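PDB 6UH2: short chain dehydrogenase from Leptospira borgpetersenii serovar Hardjo-bovis, which binds NAD+ and, as a member of the short-chain dehydrogenase/reductase family, probably uses it in oxidoreductase chemistry on CH-OH groups. Local coordinates for residues R46-P52 and R63-A69; I151-S155 and L254-T260; I201-F207 and M227-L233. All coordinates share one frame; numbering follows the deposited sequence. Where two conformers were deposited one is given.

Interaction 1 of 3, residues R46-P52 and R63-A69; sequences RVICLDP and RFEWIQA. With NAD (nicotinamide-adenine-dinucleotide), chain D.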
loop_
_atom_site.group_PDB
_atom_site.type_symbol
_atom_site.label_atom_id
_atom_site.label_comp_id
_atom_site.label_asym_id
_atom_site.label_seq_id
_atom_site.Cartn_x
_atom_site.Cartn_y
_atom_site.Cartn_z
ATOM N N ARG B 46 -12.624 15.061 11.378
ATOM C CA ARG B 46 -13.876 14.765 12.065
ATOM C C ARG B 46 -14.235 13.322 11.746
ATOM O O ARG B 46 -14.019 12.861 10.624
ATOM C CB ARG B 46 -14.994 15.712 11.628
ATOM C CG ARG B 46 -14.788 17.187 12.091
ATOM C CD ARG B 46 -15.766 18.137 11.387
ATOM N NE ARG B 46 -15.330 18.415 10.017
ATOM C CZ ARG B 46 -16.150 18.601 8.988
ATOM N NH1 ARG B 46 -17.462 18.538 9.164
ATOM N NH2 ARG B 46 -15.652 18.851 7.783
ATOM N N VAL B 47 -14.737 12.597 12.746
ATOM C CA VAL B 47 -14.967 11.161 12.615
ATOM C C VAL B 47 -16.376 10.834 13.077
ATOM O O VAL B 47 -16.797 11.266 14.156
ATOM C CB VAL B 47 -13.950 10.332 13.421
ATOM C CG1 VAL B 47 -14.261 8.834 13.257
ATOM C CG2 VAL B 47 -12.532 10.648 12.973
ATOM N N ILE B 48 -17.104 10.079 12.257
ATOM C CA ILE B 48 -18.389 9.511 12.640
ATOM C C ILE B 48 -18.219 7.997 12.692
ATOM O O ILE B 48 -17.826 7.370 11.698
ATOM C CB ILE B 48 -19.511 9.914 11.670
ATOM C CG1 ILE B 48 -19.717 11.430 11.691
ATOM C CG2 ILE B 48 -20.809 9.193 12.033
ATOM C CD1 ILE B 48 -20.668 11.949 10.637
ATOM N N CYS B 49 -18.505 7.412 13.843
ATOM C CA CYS B 49 -18.469 5.963 14.006
ATOM C C CYS B 49 -19.892 5.418 13.944
ATOM O O CYS B 49 -20.760 5.864 14.704
ATOM C CB CYS B 49 -17.807 5.587 15.332
ATOM S SG CYS B 49 -18.078 3.849 15.768
ATOM N N LEU B 50 -20.137 4.467 13.032
ATOM C CA LEU B 50 -21.398 3.733 12.959
ATOM C C LEU B 50 -21.162 2.326 13.490
ATOM O O LEU B 50 -20.407 1.555 12.889
ATOM C CB LEU B 50 -21.943 3.647 11.531
ATOM C CG LEU B 50 -22.303 4.873 10.706
ATOM C CD1 LEU B 50 -23.010 4.427 9.435
ATOM C CD2 LEU B 50 -23.181 5.816 11.494
ATOM N N ASP B 51 -21.835 1.980 14.589
ATOM C CA ASP B 51 -21.566 0.721 15.273
ATOM C C ASP B 51 -22.723 0.487 16.229
ATOM O O ASP B 51 -23.203 1.458 16.826
ATOM C CB ASP B 51 -20.222 0.812 16.018
ATOM C CG ASP B 51 -19.637 -0.552 16.391
ATOM O OD1 ASP B 51 -20.344 -1.376 17.011
ATOM O OD2 ASP B 51 -18.444 -0.783 16.090
ATOM N N PRO B 52 -23.244 -0.739 16.362
ATOM C CA PRO B 52 -24.256 -0.976 17.411
ATOM C C PRO B 52 -23.694 -0.861 18.815
ATOM O O PRO B 52 -24.462 -0.628 19.757
ATOM C CB PRO B 52 -24.751 -2.401 17.119
ATOM C CG PRO B 52 -23.663 -3.030 16.365
ATOM C CD PRO B 52 -23.043 -1.930 15.530
ATOM N N ARG B 63 -15.041 16.769 17.778
ATOM C CA ARG B 63 -14.857 16.334 16.402
ATOM C C ARG B 63 -15.200 14.861 16.212
ATOM O O ARG B 63 -15.017 14.332 15.110
ATOM C CB ARG B 63 -13.425 16.633 15.955
ATOM C CG ARG B 63 -13.094 18.108 16.076
ATOM C CD ARG B 63 -11.691 18.435 15.601
ATOM N NE ARG B 63 -11.593 18.445 14.146
ATOM C CZ ARG B 63 -11.921 19.490 13.387
ATOM N NH1 ARG B 63 -12.365 20.609 13.945
ATOM N NH2 ARG B 63 -11.791 19.429 12.068
ATOM N N PHE B 64 -15.734 14.199 17.248
ATOM C CA PHE B 64 -16.131 12.799 17.183
ATOM C C PHE B 64 -17.623 12.651 17.451
ATOM O O PHE B 64 -18.170 13.314 18.329
ATOM C CB PHE B 64 -15.372 11.937 18.198
ATOM C CG PHE B 64 -15.851 10.510 18.237
ATOM C CD1 PHE B 64 -15.485 9.627 17.244
ATOM C CD2 PHE B 64 -16.687 10.066 19.250
ATOM C CE1 PHE B 64 -15.926 8.310 17.255
ATOM C CE2 PHE B 64 -17.141 8.748 19.273
ATOM C CZ PHE B 64 -16.756 7.871 18.276
ATOM N N GLU B 65 -18.269 11.758 16.709
ATOM C CA GLU B 65 -19.675 11.432 16.911
ATOM C C GLU B 65 -19.883 9.930 16.735
ATOM O O GLU B 65 -19.417 9.353 15.750
ATOM C CB GLU B 65 -20.556 12.209 15.920
ATOM C CG GLU B 65 -22.010 11.803 15.915
ATOM C CD GLU B 65 -22.858 12.690 15.021
ATOM O OE1 GLU B 65 -22.299 13.594 14.361
ATOM O OE2 GLU B 65 -24.087 12.488 14.984
ATOM N N TRP B 66 -20.574 9.302 17.686
ATOM C CA TRP B 66 -20.990 7.907 17.563
ATOM C C TRP B 66 -22.467 7.856 17.209
ATOM O O TRP B 66 -23.293 8.498 17.868
ATOM C CB TRP B 66 -20.749 7.119 18.852
ATOM C CG TRP B 66 -21.410 5.737 18.858
ATOM C CD1 TRP B 66 -21.245 4.729 17.933
ATOM C CD2 TRP B 66 -22.329 5.235 19.832
ATOM N NE1 TRP B 66 -22.020 3.638 18.275
ATOM C CE2 TRP B 66 -22.685 3.921 19.442
ATOM C CE3 TRP B 66 -22.886 5.765 21.002
ATOM C CZ2 TRP B 66 -23.570 3.137 20.183
ATOM C CZ3 TRP B 66 -23.768 4.981 21.738
ATOM C CH2 TRP B 66 -24.103 3.686 21.326
ATOM N N ILE B 67 -22.797 7.098 16.172
ATOM C CA ILE B 67 -24.184 6.838 15.817
ATOM C C ILE B 67 -24.445 5.357 16.030
ATOM O O ILE B 67 -23.837 4.507 15.370
ATOM C CB ILE B 67 -24.490 7.264 14.375
ATOM C CG1 ILE B 67 -24.214 8.764 14.212
ATOM C CG2 ILE B 67 -25.927 6.916 14.024
ATOM C CD1 ILE B 67 -24.276 9.243 12.779
ATOM N N GLN B 68 -25.339 5.041 16.959
ATOM C CA GLN B 68 -25.724 3.649 17.168
ATOM C C GLN B 68 -26.498 3.161 15.946
ATOM O O GLN B 68 -27.596 3.651 15.660
ATOM C CB GLN B 68 -26.552 3.536 18.442
ATOM C CG GLN B 68 -27.035 2.127 18.767
ATOM C CD GLN B 68 -27.900 2.109 20.022
ATOM O OE1 GLN B 68 -27.821 3.013 20.847
ATOM N NE2 GLN B 68 -28.739 1.092 20.157
ATOM N N ALA B 69 -25.934 2.197 15.218
ATOM C CA ALA B 69 -26.503 1.825 13.932
ATOM C C ALA B 69 -26.132 0.397 13.580
ATOM O O ALA B 69 -25.086 -0.115 13.986
ATOM C CB ALA B 69 -26.026 2.754 12.813
HETATM P PA NAD D . -13.904 -6.407 16.169
HETATM O O1A NAD D . -14.764 -7.676 16.396
HETATM O O2A NAD D . -12.989 -5.896 17.284
HETATM O O5B NAD D . -14.832 -5.156 15.661
HETATM C C5B NAD D . -15.866 -5.282 14.703
HETATM C C4B NAD D . -16.774 -4.120 14.999
HETATM O O4B NAD D . -17.841 -4.229 13.984
HETATM C C3B NAD D . -17.442 -4.197 16.381
HETATM O O3B NAD D . -17.364 -2.919 17.057
HETATM C C2B NAD D . -18.909 -4.490 16.036
HETATM O O2B NAD D . -19.814 -3.933 17.000
HETATM C C1B NAD D . -19.051 -3.896 14.616
HETATM N N9A NAD D . -20.244 -4.489 14.021
HETATM C C8A NAD D . -20.699 -5.803 14.116
HETATM N N7A NAD D . -21.844 -5.955 13.507
HETATM C C5A NAD D . -22.175 -4.694 13.011
HETATM C C6A NAD D . -23.269 -4.207 12.303
HETATM N N6A NAD D . -24.299 -4.995 11.936
HETATM N N1A NAD D . -23.274 -2.909 11.962
HETATM C C2A NAD D . -22.262 -2.116 12.316
HETATM N N3A NAD D . -21.181 -2.489 13.006
HETATM C C4A NAD D . -21.182 -3.791 13.329
HETATM O O3 NAD D . -13.021 -6.594 14.825
HETATM P PN NAD D . -11.555 -6.087 14.386
HETATM O O1N NAD D . -10.483 -7.163 14.695
HETATM O O2N NAD D . -11.430 -4.621 14.813
HETATM O O5D NAD D . -11.830 -6.231 12.736
HETATM C C5D NAD D . -12.135 -5.069 11.994
HETATM C C4D NAD D . -12.113 -5.477 10.523
HETATM O O4D NAD D . -10.834 -6.136 10.162
HETATM C C3D NAD D . -13.168 -6.550 10.256
HETATM O O3D NAD D . -13.703 -6.411 8.934
HETATM C C2D NAD D . -12.400 -7.906 10.285
HETATM O O2D NAD D . -12.993 -8.914 9.483
HETATM C C1D NAD D . -11.050 -7.433 9.674
HETATM N N1N NAD D . -9.865 -8.264 10.089
HETATM C C2N NAD D . -9.558 -8.451 11.402
HETATM C C3N NAD D . -8.467 -9.218 11.728
HETATM C C7N NAD D . -8.143 -9.422 13.168
HETATM O O7N NAD D . -7.293 -10.251 13.456
HETATM N N7N NAD D . -8.793 -8.676 14.090
HETATM C C4N NAD D . -7.698 -9.781 10.694
HETATM C C5N NAD D . -8.035 -9.580 9.389
HETATM C C6N NAD D . -9.146 -8.795 9.091
#
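Trp66 reaches across to the last residues of the neighbouring strand, and its side chain can be followed atom by atom. With CG anti to the backbone N (chi1 169°), the indole leans from CB toward residues 46-52. Trp66 CD1 comes 3.5 Å from Cys49 O and also touches SG of the same residue in an oblique sulfur-aromatic contact. Beyond it Trp66 NE1 donates to Asp51 O at 2.9 Å, and CZ2, on the same edge, lies near Pro52 O. Ala69 N bonds to the same Asp51 carbonyl oxygen from the opposite face of its plane, so Asp51 O is gripped by two donors.

Before that point the pairing is regular and parallel, with Ile67 N to Cys49 O at 2.8 Å. On the sheet face of Ile48 and Leu50, Ile67 packs tightly, its CB 3.5 Å from Leu50 CD2, and it also touches Ile80 of helix 74-86. The carboxylate of Asp51 holds both adenosine ribose hydroxyls: O2B of NAD is 2.6 Å from OD1, and O3B is 2.6 Å from OD2. An acidic residue at the end of the second strand of the Rossmann sheet, binding this ribose, is the hallmark of an NAD-binding Rossmann fold.

Interaction 2 of 3, residues I151-S155 and L254-T260; sequences IYGVS and LIDGGFT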
loop_
_atom_site.group_PDB
_atom_site.type_symbol
_atom_site.label_atom_id
_atom_site.label_comp_id
_atom_site.label_asym_id
_atom_site.label_seq_id
_atom_site.Cartn_x
_atom_site.Cartn_y
_atom_site.Cartn_z
ATOM N N ILE B 151 -6.325 -11.497 5.232
ATOM C CA ILE B 151 -5.482 -12.533 4.638
ATOM C C ILE B 151 -6.313 -13.743 4.239
ATOM O O ILE B 151 -5.954 -14.474 3.309
ATOM C CB ILE B 151 -4.355 -12.949 5.602
ATOM C CG1 ILE B 151 -4.937 -13.347 6.963
ATOM C CG2 ILE B 151 -3.335 -11.824 5.726
ATOM C CD1 ILE B 151 -3.952 -14.089 7.872
ATOM N N TYR B 152 -7.420 -13.996 4.934
ATOM C CA TYR B 152 -8.200 -15.193 4.642
ATOM C C TYR B 152 -9.189 -14.991 3.501
ATOM O O TYR B 152 -9.933 -15.920 3.179
ATOM C CB TYR B 152 -8.929 -15.678 5.902
ATOM C CG TYR B 152 -7.965 -16.172 6.965
ATOM C CD1 TYR B 152 -6.793 -16.836 6.610
ATOM C CD2 TYR B 152 -8.211 -15.959 8.311
ATOM C CE1 TYR B 152 -5.901 -17.274 7.573
ATOM C CE2 TYR B 152 -7.322 -16.395 9.280
ATOM C CZ TYR B 152 -6.172 -17.049 8.904
ATOM O OH TYR B 152 -5.280 -17.489 9.859
ATOM N N GLY B 153 -9.224 -13.807 2.900
ATOM C CA GLY B 153 -9.880 -13.641 1.621
ATOM C C GLY B 153 -8.947 -13.789 0.449
ATOM O O GLY B 153 -9.375 -13.646 -0.701
ATOM N N VAL B 154 -7.674 -14.090 0.730
ATOM C CA VAL B 154 -6.598 -14.221 -0.250
ATOM C C VAL B 154 -5.958 -15.591 -0.063
ATOM O O VAL B 154 -5.860 -16.390 -0.999
ATOM C CB VAL B 154 -5.554 -13.097 -0.078
ATOM C CG1 VAL B 154 -4.372 -13.307 -0.998
ATOM C CG2 VAL B 154 -6.183 -11.747 -0.307
ATOM N N SER B 155 -5.487 -15.862 1.145
ATOM C CA SER B 155 -5.020 -17.191 1.484
ATOM C C SER B 155 -6.164 -17.975 2.127
ATOM O O SER B 155 -7.269 -17.462 2.319
ATOM C CB SER B 155 -3.802 -17.116 2.405
ATOM O OG SER B 155 -3.192 -18.389 2.547
ATOM N N LEU B 254 -2.179 -5.902 1.354
ATOM C CA LEU B 254 -1.993 -6.847 2.452
ATOM C C LEU B 254 -0.972 -6.297 3.434
ATOM O O LEU B 254 0.147 -5.936 3.045
ATOM C CB LEU B 254 -1.533 -8.206 1.928
ATOM C CG LEU B 254 -2.641 -9.057 1.306
ATOM C CD1 LEU B 254 -2.093 -9.909 0.167
ATOM C CD2 LEU B 254 -3.281 -9.924 2.377
ATOM N N ILE B 255 -1.371 -6.217 4.700
ATOM C CA ILE B 255 -0.525 -5.712 5.776
ATOM C C ILE B 255 -0.471 -6.849 6.784
ATOM O O ILE B 255 -1.305 -6.947 7.681
ATOM C CB ILE B 255 -1.063 -4.421 6.393
ATOM C CG1 ILE B 255 -1.248 -3.364 5.287
ATOM C CG2 ILE B 255 -0.099 -3.898 7.482
ATOM C CD1 ILE B 255 -1.898 -2.067 5.747
ATOM N N ASP B 256 0.481 -7.752 6.588
ATOM C CA ASP B 256 0.411 -9.056 7.235
ATOM C C ASP B 256 1.783 -9.619 7.570
ATOM O O ASP B 256 1.881 -10.825 7.848
ATOM C CB ASP B 256 -0.333 -10.074 6.344
ATOM C CG ASP B 256 0.464 -10.487 5.103
ATOM O OD1 ASP B 256 1.479 -9.832 4.758
ATOM O OD2 ASP B 256 0.056 -11.479 4.455
ATOM N N GLY B 257 2.838 -8.806 7.529
ATOM C CA GLY B 257 4.159 -9.292 7.874
ATOM C C GLY B 257 4.699 -10.365 6.960
ATOM O O GLY B 257 5.624 -11.086 7.344
ATOM N N GLY B 258 4.159 -10.490 5.750
ATOM C CA GLY B 258 4.583 -11.548 4.845
ATOM C C GLY B 258 3.813 -12.846 4.961
ATOM O O GLY B 258 4.207 -13.842 4.340
ATOM N N PHE B 259 2.725 -12.865 5.731
ATOM C CA PHE B 259 2.032 -14.122 6.032
ATOM C C PHE B 259 1.609 -14.869 4.765
ATOM O O PHE B 259 1.734 -16.095 4.690
ATOM C CB PHE B 259 0.815 -13.831 6.910
ATOM C CG PHE B 259 0.154 -15.062 7.462
ATOM C CD1 PHE B 259 -0.844 -15.710 6.747
ATOM C CD2 PHE B 259 0.531 -15.568 8.689
ATOM C CE1 PHE B 259 -1.459 -16.850 7.253
ATOM C CE2 PHE B 259 -0.080 -16.704 9.205
ATOM C CZ PHE B 259 -1.080 -17.340 8.482
ATOM N N THR B 260 1.089 -14.158 3.764
ATOM C CA THR B 260 0.602 -14.877 2.590
ATOM C C THR B 260 1.740 -15.409 1.726
ATOM O O THR B 260 1.522 -16.348 0.955
ATOM C CB THR B 260 -0.335 -13.995 1.764
ATOM O OG1 THR B 260 0.313 -12.761 1.448
ATOM C CG2 THR B 260 -1.621 -13.708 2.534
#
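Ile151 puts both branches of its side chain into the 254-260 segment and, with Phe259 and Leu254, forms the hydrophobic body of the contact. A chi1 of 53° sets its CG1 between the backbone N and the carbonyl carbon and carries CD1 toward Phe259, while CG2, anti to the carbonyl carbon, faces Asp256. Ile151 CD1 rests over a face of the Phe259 ring, 4.1 Å from the ring centroid, in a CH-pi contact, the two side chains meeting at about a right angle. Ile151 CG2 lies at the base of the turn, 3.5 Å from Asp256 CB, and also touches Leu254. Leu254 meets Val154 as well, methyl against methyl.

Asp256 shapes the loop that presents Phe259. Phe259 N to Asp256 O closes a type I' turn, with Gly257 and Gly258 at its centre. Within it Asp256 OD1 accepts from Gly258 N at 2.9 Å, an Asx turn, and just beyond it Asp256 OD2 takes Thr260 N at 3.0 Å; both donors stand above the carboxylate plane. Thr260 CG2 then faces Ser155 CB.

The 151-155 segment follows strand 144-148 and leads toward helix 171-191, against which Tyr152 and Val154 pack, whereas Leu254 lies in strand 252-255, outermost in the sheet of this chain. Tyr218 of helix 212-220 stacks on Phe259, and Gln251 of the second subunit packs against Leu254 and Asp256.

Interaction 3 of 3, residues I201-F207 and M227-L233; sequences ISPGGIF and MGNPSDL. With NAD (nicotinamide-adenine-dinucleotide), chain D.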
loop_
_atom_site.group_PDB
_atom_site.type_symbol
_atom_site.label_atom_id
_atom_site.label_comp_id
_atom_site.label_asym_id
_atom_site.label_seq_id
_atom_site.Cartn_x
_atom_site.Cartn_y
_atom_site.Cartn_z
ATOM N N ILE B 201 -7.910 -2.841 2.365
ATOM C CA ILE B 201 -6.786 -3.294 3.179
ATOM C C ILE B 201 -7.136 -4.657 3.748
ATOM O O ILE B 201 -8.232 -4.844 4.295
ATOM C CB ILE B 201 -6.430 -2.300 4.300
ATOM C CG1 ILE B 201 -5.642 -1.132 3.712
ATOM C CG2 ILE B 201 -5.562 -2.977 5.371
ATOM C CD1 ILE B 201 -5.204 -0.090 4.741
ATOM N N SER B 202 -6.214 -5.612 3.604
ATOM C CA SER B 202 -6.408 -6.953 4.151
ATOM C C SER B 202 -5.402 -7.186 5.273
ATOM O O SER B 202 -4.232 -7.515 5.007
ATOM C CB SER B 202 -6.263 -8.018 3.061
ATOM O OG SER B 202 -7.337 -7.949 2.138
ATOM N N PRO B 203 -5.800 -7.019 6.528
ATOM C CA PRO B 203 -4.870 -7.253 7.641
ATOM C C PRO B 203 -4.549 -8.730 7.803
ATOM O O PRO B 203 -5.362 -9.604 7.507
ATOM C CB PRO B 203 -5.638 -6.736 8.869
ATOM C CG PRO B 203 -6.739 -5.869 8.314
ATOM C CD PRO B 203 -7.095 -6.486 6.983
ATOM N N GLY B 204 -3.339 -8.996 8.276
ATOM C CA GLY B 204 -3.039 -10.263 8.892
ATOM C C GLY B 204 -3.654 -10.327 10.281
ATOM O O GLY B 204 -4.336 -9.412 10.744
ATOM N N GLY B 205 -3.403 -11.443 10.960
ATOM C CA GLY B 205 -3.993 -11.631 12.275
ATOM C C GLY B 205 -3.480 -10.594 13.262
ATOM O O GLY B 205 -2.294 -10.259 13.282
ATOM N N ILE B 206 -4.388 -10.085 14.089
ATOM C CA ILE B 206 -4.088 -9.030 15.051
ATOM C C ILE B 206 -4.062 -9.638 16.446
ATOM O O ILE B 206 -5.008 -10.329 16.849
ATOM C CB ILE B 206 -5.117 -7.887 14.962
ATOM C CG1 ILE B 206 -5.161 -7.333 13.534
ATOM C CG2 ILE B 206 -4.793 -6.790 15.977
ATOM C CD1 ILE B 206 -3.839 -6.707 13.085
ATOM N N PHE B 207 -2.977 -9.382 17.180
ATOM C CA PHE B 207 -2.879 -9.852 18.558
ATOM C C PHE B 207 -4.011 -9.290 19.423
ATOM O O PHE B 207 -4.259 -8.079 19.448
ATOM C CB PHE B 207 -1.514 -9.466 19.137
ATOM C CG PHE B 207 -1.369 -9.785 20.593
ATOM C CD1 PHE B 207 -1.109 -11.077 21.011
ATOM C CD2 PHE B 207 -1.506 -8.797 21.547
ATOM C CE1 PHE B 207 -0.986 -11.371 22.351
ATOM C CE2 PHE B 207 -1.389 -9.095 22.891
ATOM C CZ PHE B 207 -1.126 -10.379 23.287
ATOM N N MET B 227 2.696 -11.207 15.464
ATOM C CA MET B 227 1.353 -10.880 15.015
ATOM C C MET B 227 1.240 -9.371 14.789
ATOM O O MET B 227 2.097 -8.583 15.202
ATOM C CB MET B 227 0.301 -11.340 16.030
ATOM C CG MET B 227 0.227 -12.859 16.259
ATOM S SD MET B 227 -1.392 -13.356 16.910
ATOM C CE MET B 227 -2.489 -12.937 15.551
ATOM N N GLY B 228 0.154 -8.966 14.139
ATOM C CA GLY B 228 -0.061 -7.556 13.911
ATOM C C GLY B 228 -0.657 -6.856 15.118
ATOM O O GLY B 228 -1.215 -7.469 16.031
ATOM N N ASN B 229 -0.505 -5.539 15.127
ATOM C CA ASN B 229 -1.227 -4.668 16.038
ATOM C C ASN B 229 -2.036 -3.676 15.216
ATOM O O ASN B 229 -1.680 -3.389 14.064
ATOM C CB ASN B 229 -0.279 -3.907 16.978
ATOM C CG ASN B 229 0.591 -4.829 17.792
ATOM O OD1 ASN B 229 1.809 -4.870 17.602
ATOM N ND2 ASN B 229 -0.023 -5.581 18.709
ATOM N N PRO B 230 -3.129 -3.142 15.769
ATOM C CA PRO B 230 -3.909 -2.148 15.013
ATOM C C PRO B 230 -3.068 -1.001 14.477
ATOM O O PRO B 230 -3.285 -0.567 13.341
ATOM C CB PRO B 230 -4.951 -1.683 16.042
ATOM C CG PRO B 230 -5.133 -2.880 16.943
ATOM C CD PRO B 230 -3.736 -3.442 17.080
ATOM N N SER B 231 -2.089 -0.519 15.249
ATOM C CA SER B 231 -1.267 0.596 14.785
ATOM C C SER B 231 -0.492 0.253 13.509
ATOM O O SER B 231 -0.148 1.161 12.738
ATOM C CB SER B 231 -0.309 1.030 15.900
ATOM O OG SER B 231 0.469 -0.074 16.329
ATOM N N ASP B 232 -0.202 -1.039 13.267
ATOM C CA ASP B 232 0.452 -1.456 12.023
ATOM C C ASP B 232 -0.369 -1.121 10.789
ATOM O O ASP B 232 0.175 -1.127 9.679
ATOM C CB ASP B 232 0.716 -2.974 11.992
ATOM C CG ASP B 232 1.736 -3.417 13.027
ATOM O OD1 ASP B 232 2.722 -2.682 13.237
ATOM O OD2 ASP B 232 1.544 -4.500 13.627
ATOM N N LEU B 233 -1.664 -0.857 10.952
ATOM C CA LEU B 233 -2.538 -0.620 9.812
ATOM C C LEU B 233 -2.706 0.851 9.485
ATOM O O LEU B 233 -3.136 1.171 8.372
ATOM C CB LEU B 233 -3.924 -1.231 10.068
ATOM C CG LEU B 233 -3.904 -2.722 10.403
ATOM C CD1 LEU B 233 -5.287 -3.191 10.795
ATOM C CD2 LEU B 233 -3.382 -3.529 9.219
HETATM P PA NAD D . -13.904 -6.407 16.169
HETATM O O1A NAD D . -14.764 -7.676 16.396
HETATM O O2A NAD D . -12.989 -5.896 17.284
HETATM O O5B NAD D . -14.832 -5.156 15.661
HETATM C C5B NAD D . -15.866 -5.282 14.703
HETATM C C4B NAD D . -16.774 -4.120 14.999
HETATM O O4B NAD D . -17.841 -4.229 13.984
HETATM C C3B NAD D . -17.442 -4.197 16.381
HETATM O O3B NAD D . -17.364 -2.919 17.057
HETATM C C2B NAD D . -18.909 -4.490 16.036
HETATM O O2B NAD D . -19.814 -3.933 17.000
HETATM C C1B NAD D . -19.051 -3.896 14.616
HETATM N N9A NAD D . -20.244 -4.489 14.021
HETATM C C8A NAD D . -20.699 -5.803 14.116
HETATM N N7A NAD D . -21.844 -5.955 13.507
HETATM C C5A NAD D . -22.175 -4.694 13.011
HETATM C C6A NAD D . -23.269 -4.207 12.303
HETATM N N6A NAD D . -24.299 -4.995 11.936
HETATM N N1A NAD D . -23.274 -2.909 11.962
HETATM C C2A NAD D . -22.262 -2.116 12.316
HETATM N N3A NAD D . -21.181 -2.489 13.006
HETATM C C4A NAD D . -21.182 -3.791 13.329
HETATM O O3 NAD D . -13.021 -6.594 14.825
HETATM P PN NAD D . -11.555 -6.087 14.386
HETATM O O1N NAD D . -10.483 -7.163 14.695
HETATM O O2N NAD D . -11.430 -4.621 14.813
HETATM O O5D NAD D . -11.830 -6.231 12.736
HETATM C C5D NAD D . -12.135 -5.069 11.994
HETATM C C4D NAD D . -12.113 -5.477 10.523
HETATM O O4D NAD D . -10.834 -6.136 10.162
HETATM C C3D NAD D . -13.168 -6.550 10.256
HETATM O O3D NAD D . -13.703 -6.411 8.934
HETATM C C2D NAD D . -12.400 -7.906 10.285
HETATM O O2D NAD D . -12.993 -8.914 9.483
HETATM C C1D NAD D . -11.050 -7.433 9.674
HETATM N N1N NAD D . -9.865 -8.264 10.089
HETATM C C2N NAD D . -9.558 -8.451 11.402
HETATM C C3N NAD D . -8.467 -9.218 11.728
HETATM C C7N NAD D . -8.143 -9.422 13.168
HETATM O O7N NAD D . -7.293 -10.251 13.456
HETATM N N7N NAD D . -8.793 -8.676 14.090
HETATM C C4N NAD D . -7.698 -9.781 10.694
HETATM C C5N NAD D . -8.035 -9.580 9.389
HETATM C C6N NAD D . -9.146 -8.795 9.091
HETATM O O HOH W 1 -2.685 -5.999 19.142
#
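Ile206 and Gly228 bring the two segments together through a single backbone bridge flanked by two hydrogen bonds. Gly228 N donates to Gly205 O at 2.9 Å, lying in the plane of that carbonyl, and Phe207 N donates to Gly228 O at 2.8 Å. The side chain of Ile206 folds back over this junction. Its torsions (chi1 -57°, chi2 -63°) bring CD1 against the Gly228 backbone, while Ile206 CG2 packs on Pro230 CD at 3.7 Å. On the other flank Met227 bends at chi3 and lays its CE methyl against the Gly205 carbonyl group, 3.4 Å from Gly205 C. Further back, Leu233 comes up crosswise to the ring of Pro203, with CD1 3.9 Å from Pro203 CG.

A second layer holds these groups in position. A water molecule donates to Phe207 O and accepts from Asn229 ND2, joining the segments beside the bridge. Within 227-233, Asp232 OD2 accepts from Asn229 N at 2.7 Å and also forms a salt bridge with Arg226, tying the approach to helix 231-240 to its first turn. Helix 212-220 packs against Met227, and the Tyr218 hydroxyl is hydrogen-bonded to Gly205 N.

The outcome is one wall of the nicotinamide pocket. Ile206 N donates to the carboxamide oxygen O7N of NAD at 3.0 Å, and the Pro203 ring lies over one face of the nicotinamide ring, offset toward C5N and C6N. The Pro-Gly turn at the end of strand 197-203, followed by a backbone amide that holds the carboxamide, is a familiar feature of the short-chain dehydrogenase/reductase cofactor site.

In the fold
From the N terminus, interaction 1 comes first, closing a short loop between strands 46-51 and 64-68 at one edge of the parallel sheet. Only afterwards does interaction 2 open, at 151-155, and its second segment arrives 99 residues later. Interaction 3, between 201-207 and 227-233, is nested inside that long loop and encloses helix 212-220. Interactions 2 and 3 touch directly: Ile151 N lies 3.1 Å from Pro203 O, and Ile255 O 2.9 Å from Gly204 N, both probable hydrogen bonds near the ends of neighbouring strands. Interaction 1 lies about 22 Å from interaction 3, centre to centre, yet NAD spans the distance, its adenosine at interaction 1 and its nicotinamide at interaction 3.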